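Local coordinates for protein prenylcyclase (Actinoplanes teichomyceticus, PDB 6IJ1) that probably acts on isoprenoid substrates as a prenyltransferase or prenyl cyclase, at residues A[43-54]-A[93-104]; A[197-207]-A[247-258]. One frame throughout, in Å; residues are numbered along the deposited sequence.

Both interactions join near-parallel helices in a chain built mainly on helices, interaction 2 buried and interaction 1 partly so, and they follow one another in sequence: interaction 1 pairs helices 42-52 and 91-104 before interaction 2 pairs helices 198-209 and 246-256. Their centres lie about 18 Å apart, each about 10 Å from the centre of the chain, and they touch where Trp-96 CZ2 meets Leu-204 CD1 at 4.0 Å. Helix 327-341 bridges them: its Thr-332 and Gln-335 have partners in both. Bound imidazole, probably from the crystallisation liquor, lies about 3 Å from the side chain of Arg-99 and also from that of Glu-207, consistent with an alpha/alpha barrel whose inner helices enclose a pocket.

Interaction 1: residues A[43-54]-A[93-104]; sequences WITAYVAGVLVQ and STGWVLRLAELL
The helices that carry Trp-43 and Trp-96 run the same way, inclined at 31°, with axes 8.4 Å apart at their closest. This spacing suits Ala-46, whose small CB rests 3.8 Å from Trp-96 CB. Because CG of Trp-96 lies beside the backbone N, chi1 -65°, the indole reaches alongside the facing helix. There Tyr-47 turns its edge to the indole face in a T-shaped pair, planes 80° apart, with CE1 3.6 Å from Trp-96 CH2. Trp-43 completes the aromatic cluster obliquely, its CD1 3.5 Å from Trp-96 CD1. An alanine in place of Trp-96 would probably open a gap beside these two rings and leave Asp-92 without its indole N-H partner. One water donates to Ala-46 O and Trp-96 O, tying the two backbones together. Farther along, Leu-103 CD1 lies 3.5 Å from Gly-50 O, and branched Val-53 wedges among Leu-100, Leu-103 and Leu-104. Gln-54 NE2 turns back to bond Gly-50 O at 2.8 Å. Helix 58-71 packs on Ala-49 and Leu-104, helix 112-121 on Leu-98, and helix 327-341 on Tyr-47, whose OH bonds Thr-332.

Interaction 2: residues A[197-207]-A[247-258]; sequences DPELSTALAVE and FATALALRAVAQ
Arg-254 turns at its third torsion, chi3 63°, while Glu-207 stays extended beyond CG, and the two chains cross at about a right angle with guanidinium and carboxylate 26° from coplanar. The grip is side-on and double: NH2 of Arg-254 gives a nearly straight bond to Glu-207 OE1 at 2.8 Å, and NE of Arg-254 another to OE2 at 2.9 Å. Each oxygen is met on its syn side, somewhat out of the carboxylate plane, so two bonds fix the rotation of both groups. A water donates to Glu-207 OE2 and to Arg-254 O and accepts from Gln-258 NE2, linking the carboxylate to the facing backbone. Beside this bridge Val-206 CG2 packs 3.6 Å from the aliphatic CG of Gln-258. Ala-203 suits the close passage of the helices, its CB only 3.4 Å from Leu-251 O. Leu-251 carries much of the apolar packing: CD1 lies 3.8 Å from Leu-200 CB and also covers the centre of one Phe-247 face, while Asp-197 OD2 approaches the edge of that ring. Glu-199 lays its aliphatic part on Ala-248 and turns its carboxylate to Arg-229 in a salt bridge. Near-parallel helices with axes 8.2 Å apart and small alanines between them are consistent with neighbouring inner helices of the alpha/alpha barrel of terpenoid cyclases and protein prenyltransferases, and the imidazole bound near Glu-207 may mark its central pocket.

Interaction 1: residues A[43-54]-A[93-104]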
loop_
_atom_site.group_PDB
_atom_site.type_symbol
_atom_site.label_atom_id
_atom_site.label_comp_id
_atom_site.label_asym_id
_atom_site.label_seq_id
_atom_site.Cartn_x
_atom_site.Cartn_y
_atom_site.Cartn_z
ATOM N N TRP A 43 -9.450 -3.690 3.921
ATOM C CA TRP A 43 -8.196 -3.193 3.359
ATOM C C TRP A 43 -7.789 -4.016 2.148
ATOM O O TRP A 43 -7.564 -3.486 1.048
ATOM C CB TRP A 43 -7.122 -3.194 4.445
ATOM C CG TRP A 43 -5.725 -3.081 3.885
ATOM C CD1 TRP A 43 -5.268 -2.243 2.868
ATOM C CD2 TRP A 43 -4.575 -3.824 4.319
ATOM N NE1 TRP A 43 -3.912 -2.431 2.680
ATOM C CE2 TRP A 43 -3.477 -3.397 3.559
ATOM C CE3 TRP A 43 -4.388 -4.826 5.288
ATOM C CZ2 TRP A 43 -2.178 -3.932 3.718
ATOM C CZ3 TRP A 43 -3.093 -5.342 5.473
ATOM C CH2 TRP A 43 -2.007 -4.921 4.676
ATOM N N ILE A 44 -7.695 -5.347 2.309
ATOM C CA ILE A 44 -7.193 -6.172 1.213
ATOM C C ILE A 44 -8.160 -6.197 0.042
ATOM O O ILE A 44 -7.731 -6.209 -1.112
ATOM C CB ILE A 44 -6.905 -7.601 1.748
ATOM C CG1 ILE A 44 -5.709 -7.526 2.704
ATOM C CG2 ILE A 44 -6.627 -8.612 0.641
ATOM C CD1 ILE A 44 -4.360 -7.086 2.019
ATOM N N THR A 45 -9.478 -6.249 0.311
ATOM C CA THR A 45 -10.437 -6.192 -0.783
ATOM C C THR A 45 -10.267 -4.917 -1.598
ATOM O O THR A 45 -10.266 -4.974 -2.825
ATOM C CB THR A 45 -11.849 -6.285 -0.187
ATOM O OG1 THR A 45 -12.041 -7.599 0.381
ATOM C CG2 THR A 45 -12.919 -6.076 -1.253
ATOM N N ALA A 46 -10.182 -3.773 -0.908
ATOM C CA ALA A 46 -9.985 -2.501 -1.610
ATOM C C ALA A 46 -8.678 -2.506 -2.402
ATOM O O ALA A 46 -8.626 -2.039 -3.543
ATOM C CB ALA A 46 -10.000 -1.347 -0.634
ATOM N N TYR A 47 -7.596 -3.025 -1.803
ATOM C CA TYR A 47 -6.290 -2.963 -2.452
ATOM C C TYR A 47 -6.268 -3.840 -3.711
ATOM O O TYR A 47 -5.792 -3.426 -4.776
ATOM C CB TYR A 47 -5.252 -3.451 -1.422
ATOM C CG TYR A 47 -3.808 -3.349 -1.913
ATOM C CD1 TYR A 47 -3.173 -2.122 -1.830
ATOM C CD2 TYR A 47 -3.137 -4.444 -2.458
ATOM C CE1 TYR A 47 -1.886 -1.970 -2.298
ATOM C CE2 TYR A 47 -1.817 -4.317 -2.876
ATOM C CZ TYR A 47 -1.204 -3.081 -2.770
ATOM O OH TYR A 47 0.114 -2.894 -3.178
ATOM N N VAL A 48 -6.764 -5.064 -3.603
ATOM C CA VAL A 48 -6.784 -5.963 -4.766
ATOM C C VAL A 48 -7.699 -5.413 -5.860
ATOM O O VAL A 48 -7.330 -5.389 -7.035
ATOM C CB VAL A 48 -7.230 -7.374 -4.325
ATOM C CG1 VAL A 48 -7.494 -8.278 -5.524
ATOM C CG2 VAL A 48 -6.133 -7.990 -3.349
ATOM N N ALA A 49 -8.900 -4.957 -5.448
ATOM C CA ALA A 49 -9.864 -4.411 -6.411
ATOM C C ALA A 49 -9.272 -3.240 -7.163
ATOM O O ALA A 49 -9.483 -3.113 -8.377
ATOM C CB ALA A 49 -11.161 -3.975 -5.701
ATOM N N GLY A 50 -8.502 -2.380 -6.464
ATOM C CA GLY A 50 -7.954 -1.198 -7.132
ATOM C C GLY A 50 -6.985 -1.556 -8.239
ATOM O O GLY A 50 -6.913 -0.885 -9.272
ATOM N N VAL A 51 -6.225 -2.641 -8.068
ATOM C CA VAL A 51 -5.336 -3.086 -9.146
ATOM C C VAL A 51 -6.160 -3.681 -10.286
ATOM O O VAL A 51 -5.944 -3.368 -11.474
ATOM C CB VAL A 51 -4.298 -4.097 -8.604
ATOM C CG1 VAL A 51 -3.492 -4.674 -9.763
ATOM C CG2 VAL A 51 -3.351 -3.396 -7.614
ATOM N N LEU A 52 -7.138 -4.529 -9.940
ATOM C CA LEU A 52 -7.901 -5.250 -10.957
ATOM C C LEU A 52 -8.651 -4.280 -11.859
ATOM O O LEU A 52 -8.748 -4.534 -13.049
ATOM C CB LEU A 52 -8.859 -6.241 -10.295
ATOM C CG LEU A 52 -8.207 -7.482 -9.667
ATOM C CD1 LEU A 52 -9.232 -8.346 -8.967
ATOM C CD2 LEU A 52 -7.463 -8.306 -10.716
ATOM N N VAL A 53 -9.182 -3.173 -11.322
ATOM C CA VAL A 53 -9.975 -2.315 -12.217
ATOM C C VAL A 53 -9.105 -1.563 -13.214
ATOM O O VAL A 53 -9.641 -0.975 -14.168
ATOM C CB VAL A 53 -10.880 -1.306 -11.447
ATOM C CG1 VAL A 53 -11.916 -1.996 -10.561
ATOM C CG2 VAL A 53 -10.082 -0.261 -10.641
ATOM N N GLN A 54 -7.779 -1.590 -13.079
ATOM C CA GLN A 54 -6.858 -0.942 -14.006
ATOM C C GLN A 54 -6.288 -1.883 -15.065
ATOM O O GLN A 54 -5.508 -1.426 -15.917
ATOM C CB GLN A 54 -5.700 -0.327 -13.239
ATOM C CG GLN A 54 -6.127 0.716 -12.243
ATOM C CD GLN A 54 -4.927 1.188 -11.437
ATOM O OE1 GLN A 54 -3.958 1.742 -11.994
ATOM N NE2 GLN A 54 -4.930 0.881 -10.130
ATOM N N SER A 93 -6.618 2.101 5.366
ATOM C CA SER A 93 -7.710 1.316 4.808
ATOM C C SER A 93 -8.783 2.225 4.161
ATOM O O SER A 93 -9.254 1.968 3.044
ATOM C CB SER A 93 -8.384 0.447 5.912
ATOM O OG SER A 93 -7.399 -0.402 6.514
ATOM N N THR A 94 -9.131 3.321 4.858
ATOM C CA THR A 94 -10.098 4.269 4.319
ATOM C C THR A 94 -9.588 4.836 3.006
ATOM O O THR A 94 -10.335 4.936 2.034
ATOM C CB THR A 94 -10.318 5.362 5.330
ATOM O OG1 THR A 94 -10.810 4.729 6.555
ATOM C CG2 THR A 94 -11.287 6.422 4.847
ATOM N N GLY A 95 -8.302 5.179 2.972
ATOM C CA GLY A 95 -7.738 5.722 1.730
ATOM C C GLY A 95 -7.792 4.731 0.582
ATOM O O GLY A 95 -8.080 5.121 -0.566
ATOM N N TRP A 96 -7.553 3.433 0.827
ATOM C CA TRP A 96 -7.660 2.474 -0.266
ATOM C C TRP A 96 -9.095 2.353 -0.803
ATOM O O TRP A 96 -9.267 2.141 -1.998
ATOM C CB TRP A 96 -7.145 1.051 0.102
ATOM C CG TRP A 96 -5.672 1.061 0.373
ATOM C CD1 TRP A 96 -5.043 0.973 1.592
ATOM C CD2 TRP A 96 -4.651 1.211 -0.601
ATOM N NE1 TRP A 96 -3.673 1.098 1.428
ATOM C CE2 TRP A 96 -3.405 1.273 0.095
ATOM C CE3 TRP A 96 -4.674 1.340 -1.996
ATOM C CZ2 TRP A 96 -2.196 1.438 -0.562
ATOM C CZ3 TRP A 96 -3.458 1.512 -2.677
ATOM C CH2 TRP A 96 -2.231 1.575 -1.933
ATOM N N VAL A 97 -10.119 2.423 0.084
ATOM C CA VAL A 97 -11.499 2.384 -0.395
ATOM C C VAL A 97 -11.792 3.610 -1.239
ATOM O O VAL A 97 -12.397 3.492 -2.318
ATOM C CB VAL A 97 -12.465 2.264 0.792
ATOM C CG1 VAL A 97 -13.913 2.258 0.221
ATOM C CG2 VAL A 97 -12.154 0.963 1.559
ATOM N N LEU A 98 -11.423 4.793 -0.746
ATOM C CA LEU A 98 -11.688 6.013 -1.549
ATOM C C LEU A 98 -10.881 6.018 -2.847
ATOM O O LEU A 98 -11.379 6.486 -3.888
ATOM C CB LEU A 98 -11.380 7.264 -0.741
ATOM C CG LEU A 98 -12.337 7.426 0.477
ATOM C CD1 LEU A 98 -11.812 8.367 1.497
ATOM C CD2 LEU A 98 -13.699 7.973 -0.100
ATOM N N ARG A 99 -9.679 5.433 -2.851
ATOM C CA ARG A 99 -8.954 5.299 -4.115
ATOM C C ARG A 99 -9.692 4.425 -5.115
ATOM O O ARG A 99 -9.728 4.749 -6.307
ATOM C CB ARG A 99 -7.561 4.720 -3.841
ATOM C CG ARG A 99 -6.771 4.400 -5.115
ATOM C CD ARG A 99 -5.342 4.036 -4.756
ATOM N NE ARG A 99 -4.715 3.278 -5.859
ATOM C CZ ARG A 99 -3.990 3.834 -6.814
ATOM N NH1 ARG A 99 -3.802 5.162 -6.837
ATOM N NH2 ARG A 99 -3.470 3.039 -7.741
ATOM N N LEU A 100 -10.266 3.304 -4.669
ATOM C CA LEU A 100 -11.060 2.466 -5.554
ATOM C C LEU A 100 -12.223 3.273 -6.135
ATOM O O LEU A 100 -12.487 3.180 -7.349
ATOM C CB LEU A 100 -11.565 1.241 -4.784
ATOM C CG LEU A 100 -12.402 0.268 -5.618
ATOM C CD1 LEU A 100 -11.680 -0.325 -6.827
ATOM C CD2 LEU A 100 -12.856 -0.816 -4.634
ATOM N N ALA A 101 -12.871 4.069 -5.271
ATOM C CA ALA A 101 -13.946 4.933 -5.768
ATOM C C ALA A 101 -13.455 5.913 -6.813
ATOM O O ALA A 101 -14.132 6.109 -7.834
ATOM C CB ALA A 101 -14.582 5.661 -4.586
ATOM N N GLU A 102 -12.291 6.533 -6.606
ATOM C CA GLU A 102 -11.771 7.467 -7.632
ATOM C C GLU A 102 -11.468 6.715 -8.902
ATOM O O GLU A 102 -11.745 7.201 -10.002
ATOM C CB GLU A 102 -10.526 8.206 -7.094
ATOM C CG GLU A 102 -10.910 9.182 -5.998
ATOM C CD GLU A 102 -9.871 10.286 -5.712
ATOM O OE1 GLU A 102 -8.736 10.197 -6.256
ATOM O OE2 GLU A 102 -10.176 11.225 -4.938
ATOM N N LEU A 103 -10.863 5.523 -8.794
ATOM C CA LEU A 103 -10.542 4.781 -10.021
ATOM C C LEU A 103 -11.806 4.435 -10.807
ATOM O O LEU A 103 -11.755 4.357 -12.036
ATOM C CB LEU A 103 -9.765 3.497 -9.681
ATOM C CG LEU A 103 -8.362 3.726 -9.143
ATOM C CD1 LEU A 103 -7.844 2.420 -8.584
ATOM C CD2 LEU A 103 -7.455 4.097 -10.293
ATOM N N LEU A 104 -12.930 4.256 -10.117
ATOM C CA LEU A 104 -14.198 3.866 -10.722
ATOM C C LEU A 104 -15.094 5.057 -11.054
ATOM O O LEU A 104 -16.194 4.856 -11.567
ATOM C CB LEU A 104 -14.948 2.917 -9.777
ATOM C CG LEU A 104 -14.264 1.534 -9.728
ATOM C CD1 LEU A 104 -14.972 0.616 -8.735
ATOM C CD2 LEU A 104 -14.248 0.846 -11.126
HETATM O O HOH W 1 -7.806 0.653 -3.804
#

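Interaction 2: residues A[197-207]-A[247-258]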
loop_
_atom_site.group_PDB
_atom_site.type_symbol
_atom_site.label_atom_id
_atom_site.label_comp_id
_atom_site.label_asym_id
_atom_site.label_seq_id
_atom_site.Cartn_x
_atom_site.Cartn_y
_atom_site.Cartn_z
ATOM N N ASP A 197 10.245 -2.351 3.502
ATOM C CA ASP A 197 10.840 -1.931 2.243
ATOM C C ASP A 197 10.496 -0.466 1.978
ATOM O O ASP A 197 9.328 -0.173 1.739
ATOM C CB ASP A 197 10.321 -2.796 1.094
ATOM C CG ASP A 197 10.632 -4.274 1.298
ATOM O OD1 ASP A 197 11.816 -4.628 1.536
ATOM O OD2 ASP A 197 9.695 -5.099 1.206
ATOM N N PRO A 198 11.466 0.446 1.956
ATOM C CA PRO A 198 11.160 1.841 1.602
ATOM C C PRO A 198 10.725 1.979 0.164
ATOM O O PRO A 198 10.183 3.049 -0.192
ATOM C CB PRO A 198 12.484 2.562 1.860
ATOM C CG PRO A 198 13.540 1.500 1.661
ATOM C CD PRO A 198 12.877 0.245 2.279
ATOM N N GLU A 199 10.919 0.942 -0.668
ATOM C CA GLU A 199 10.306 0.989 -1.988
ATOM C C GLU A 199 8.796 1.200 -1.927
ATOM O O GLU A 199 8.223 1.729 -2.878
ATOM C CB GLU A 199 10.601 -0.316 -2.745
ATOM C CG GLU A 199 12.117 -0.531 -3.117
ATOM C CD GLU A 199 12.975 -1.037 -1.972
ATOM O OE1 GLU A 199 12.523 -1.204 -0.823
ATOM O OE2 GLU A 199 14.197 -1.215 -2.240
ATOM N N LEU A 200 8.114 0.728 -0.874
ATOM C CA LEU A 200 6.672 0.888 -0.817
ATOM C C LEU A 200 6.294 2.345 -0.655
ATOM O O LEU A 200 5.515 2.854 -1.481
ATOM C CB LEU A 200 6.135 0.001 0.318
ATOM C CG LEU A 200 4.642 0.037 0.646
ATOM C CD1 LEU A 200 4.124 1.396 1.373
ATOM C CD2 LEU A 200 3.800 -0.282 -0.571
ATOM N N SER A 201 6.845 3.036 0.359
ATOM C CA SER A 201 6.494 4.451 0.533
ATOM C C SER A 201 6.933 5.257 -0.674
ATOM O O SER A 201 6.230 6.163 -1.122
ATOM C CB SER A 201 7.143 4.976 1.815
ATOM O OG SER A 201 8.483 4.399 1.950
ATOM N N THR A 202 8.086 4.892 -1.256
ATOM C CA THR A 202 8.608 5.674 -2.387
ATOM C C THR A 202 7.726 5.545 -3.613
ATOM O O THR A 202 7.418 6.563 -4.306
ATOM C CB THR A 202 10.068 5.248 -2.678
ATOM O OG1 THR A 202 10.813 5.473 -1.487
ATOM C CG2 THR A 202 10.682 6.058 -3.843
ATOM N N ALA A 203 7.331 4.309 -3.960
ATOM C CA ALA A 203 6.487 4.112 -5.134
ATOM C C ALA A 203 5.129 4.775 -4.969
ATOM O O ALA A 203 4.640 5.415 -5.897
ATOM C CB ALA A 203 6.293 2.600 -5.414
ATOM N N LEU A 204 4.513 4.636 -3.789
ATOM C CA LEU A 204 3.200 5.275 -3.619
ATOM C C LEU A 204 3.336 6.783 -3.661
ATOM O O LEU A 204 2.484 7.442 -4.259
ATOM C CB LEU A 204 2.572 4.822 -2.295
ATOM C CG LEU A 204 2.345 3.300 -2.178
ATOM C CD1 LEU A 204 1.468 3.082 -0.910
ATOM C CD2 LEU A 204 1.733 2.658 -3.395
ATOM N N ALA A 205 4.409 7.315 -3.056
ATOM C CA ALA A 205 4.607 8.765 -3.048
ATOM C C ALA A 205 4.719 9.303 -4.471
ATOM O O ALA A 205 4.033 10.267 -4.855
ATOM C CB ALA A 205 5.850 9.123 -2.268
ATOM N N VAL A 206 5.537 8.658 -5.306
ATOM C CA VAL A 206 5.714 9.265 -6.630
ATOM C C VAL A 206 4.488 9.100 -7.495
ATOM O O VAL A 206 4.195 9.954 -8.333
ATOM C CB VAL A 206 6.975 8.732 -7.337
ATOM C CG1 VAL A 206 8.179 9.156 -6.571
ATOM C CG2 VAL A 206 6.950 7.216 -7.615
ATOM N N GLU A 207 3.751 7.990 -7.377
ATOM C CA GLU A 207 2.515 7.860 -8.122
ATOM C C GLU A 207 1.477 8.879 -7.637
ATOM O O GLU A 207 0.767 9.492 -8.454
ATOM C CB GLU A 207 1.981 6.422 -7.985
ATOM C CG GLU A 207 2.915 5.438 -8.756
ATOM C CD GLU A 207 2.438 4.028 -8.735
ATOM O OE1 GLU A 207 1.453 3.739 -8.016
ATOM O OE2 GLU A 207 3.050 3.189 -9.408
ATOM N N PHE A 247 7.843 -8.132 -4.177
ATOM C CA PHE A 247 7.203 -6.876 -3.737
ATOM C C PHE A 247 8.122 -5.679 -3.964
ATOM O O PHE A 247 7.716 -4.671 -4.586
ATOM C CB PHE A 247 6.885 -7.086 -2.244
ATOM C CG PHE A 247 6.095 -6.000 -1.585
ATOM C CD1 PHE A 247 4.747 -5.810 -1.920
ATOM C CD2 PHE A 247 6.673 -5.226 -0.615
ATOM C CE1 PHE A 247 3.986 -4.848 -1.207
ATOM C CE2 PHE A 247 5.911 -4.239 0.119
ATOM C CZ PHE A 247 4.580 -4.077 -0.207
ATOM N N ALA A 248 9.355 -5.754 -3.445
ATOM C CA ALA A 248 10.238 -4.589 -3.558
ATOM C C ALA A 248 10.635 -4.343 -5.000
ATOM O O ALA A 248 10.866 -3.174 -5.387
ATOM C CB ALA A 248 11.477 -4.782 -2.689
ATOM N N THR A 249 10.781 -5.417 -5.798
ATOM C CA THR A 249 11.150 -5.255 -7.207
ATOM C C THR A 249 10.032 -4.527 -7.962
ATOM O O THR A 249 10.292 -3.614 -8.762
ATOM C CB THR A 249 11.416 -6.651 -7.813
ATOM O OG1 THR A 249 12.491 -7.213 -7.100
ATOM C CG2 THR A 249 11.863 -6.541 -9.283
ATOM N N ALA A 250 8.784 -4.939 -7.743
ATOM C CA ALA A 250 7.648 -4.293 -8.389
ATOM C C ALA A 250 7.535 -2.825 -7.990
ATOM O O ALA A 250 7.298 -1.953 -8.853
ATOM C CB ALA A 250 6.362 -5.034 -7.996
ATOM N N LEU A 251 7.744 -2.541 -6.713
ATOM C CA LEU A 251 7.646 -1.165 -6.249
ATOM C C LEU A 251 8.794 -0.330 -6.783
ATOM O O LEU A 251 8.568 0.832 -7.161
ATOM C CB LEU A 251 7.596 -1.147 -4.713
ATOM C CG LEU A 251 6.326 -1.770 -4.189
ATOM C CD1 LEU A 251 6.527 -2.222 -2.729
ATOM C CD2 LEU A 251 5.115 -0.804 -4.319
ATOM N N ALA A 252 10.012 -0.877 -6.850
ATOM C CA ALA A 252 11.104 -0.089 -7.427
ATOM C C ALA A 252 10.828 0.201 -8.891
ATOM O O ALA A 252 11.074 1.334 -9.343
ATOM C CB ALA A 252 12.441 -0.851 -7.273
ATOM N N LEU A 253 10.346 -0.795 -9.665
ATOM C CA LEU A 253 9.968 -0.555 -11.062
ATOM C C LEU A 253 9.021 0.641 -11.157
ATOM O O LEU A 253 9.211 1.554 -11.987
ATOM C CB LEU A 253 9.329 -1.849 -11.610
ATOM C CG LEU A 253 8.993 -1.924 -13.089
ATOM C CD1 LEU A 253 8.706 -3.392 -13.447
ATOM C CD2 LEU A 253 7.744 -1.065 -13.451
ATOM N N ARG A 254 7.996 0.644 -10.303
ATOM C CA ARG A 254 6.971 1.692 -10.368
ATOM C C ARG A 254 7.540 3.050 -10.014
ATOM O O ARG A 254 7.147 4.039 -10.671
ATOM C CB ARG A 254 5.862 1.308 -9.398
ATOM C CG ARG A 254 4.978 0.236 -9.969
ATOM C CD ARG A 254 4.092 -0.460 -8.923
ATOM N NE ARG A 254 3.166 0.531 -8.349
ATOM C CZ ARG A 254 2.317 0.229 -7.381
ATOM N NH1 ARG A 254 2.284 -1.022 -6.892
ATOM N NH2 ARG A 254 1.535 1.189 -6.906
ATOM N N ALA A 255 8.524 3.121 -9.111
ATOM C CA ALA A 255 9.154 4.400 -8.778
ATOM C C ALA A 255 10.017 4.891 -9.951
ATOM O O ALA A 255 10.031 6.106 -10.273
ATOM C CB ALA A 255 9.952 4.269 -7.482
ATOM N N VAL A 256 10.715 3.974 -10.622
ATOM C CA VAL A 256 11.522 4.401 -11.771
ATOM C C VAL A 256 10.627 5.010 -12.825
ATOM O O VAL A 256 11.011 5.987 -13.500
ATOM C CB VAL A 256 12.287 3.192 -12.327
ATOM C CG1 VAL A 256 13.034 3.642 -13.626
ATOM C CG2 VAL A 256 13.317 2.745 -11.370
ATOM N N ALA A 257 9.452 4.422 -13.037
ATOM C CA ALA A 257 8.541 4.834 -14.091
ATOM C C ALA A 257 8.003 6.247 -13.868
ATOM O O ALA A 257 7.417 6.802 -14.822
ATOM C CB ALA A 257 7.401 3.824 -14.220
ATOM N N GLN A 258 8.271 6.873 -12.712
ATOM C CA GLN A 258 7.870 8.274 -12.530
ATOM C C GLN A 258 8.984 9.268 -12.762
ATOM O O GLN A 258 8.805 10.469 -12.493
ATOM C CB GLN A 258 7.221 8.477 -11.152
ATOM C CG GLN A 258 5.860 7.733 -11.006
ATOM C CD GLN A 258 4.752 7.998 -12.032
ATOM O OE1 GLN A 258 4.613 9.089 -12.505
ATOM N NE2 GLN A 258 3.970 6.970 -12.354
HETATM O O HOH W 2 4.578 4.076 -11.512
#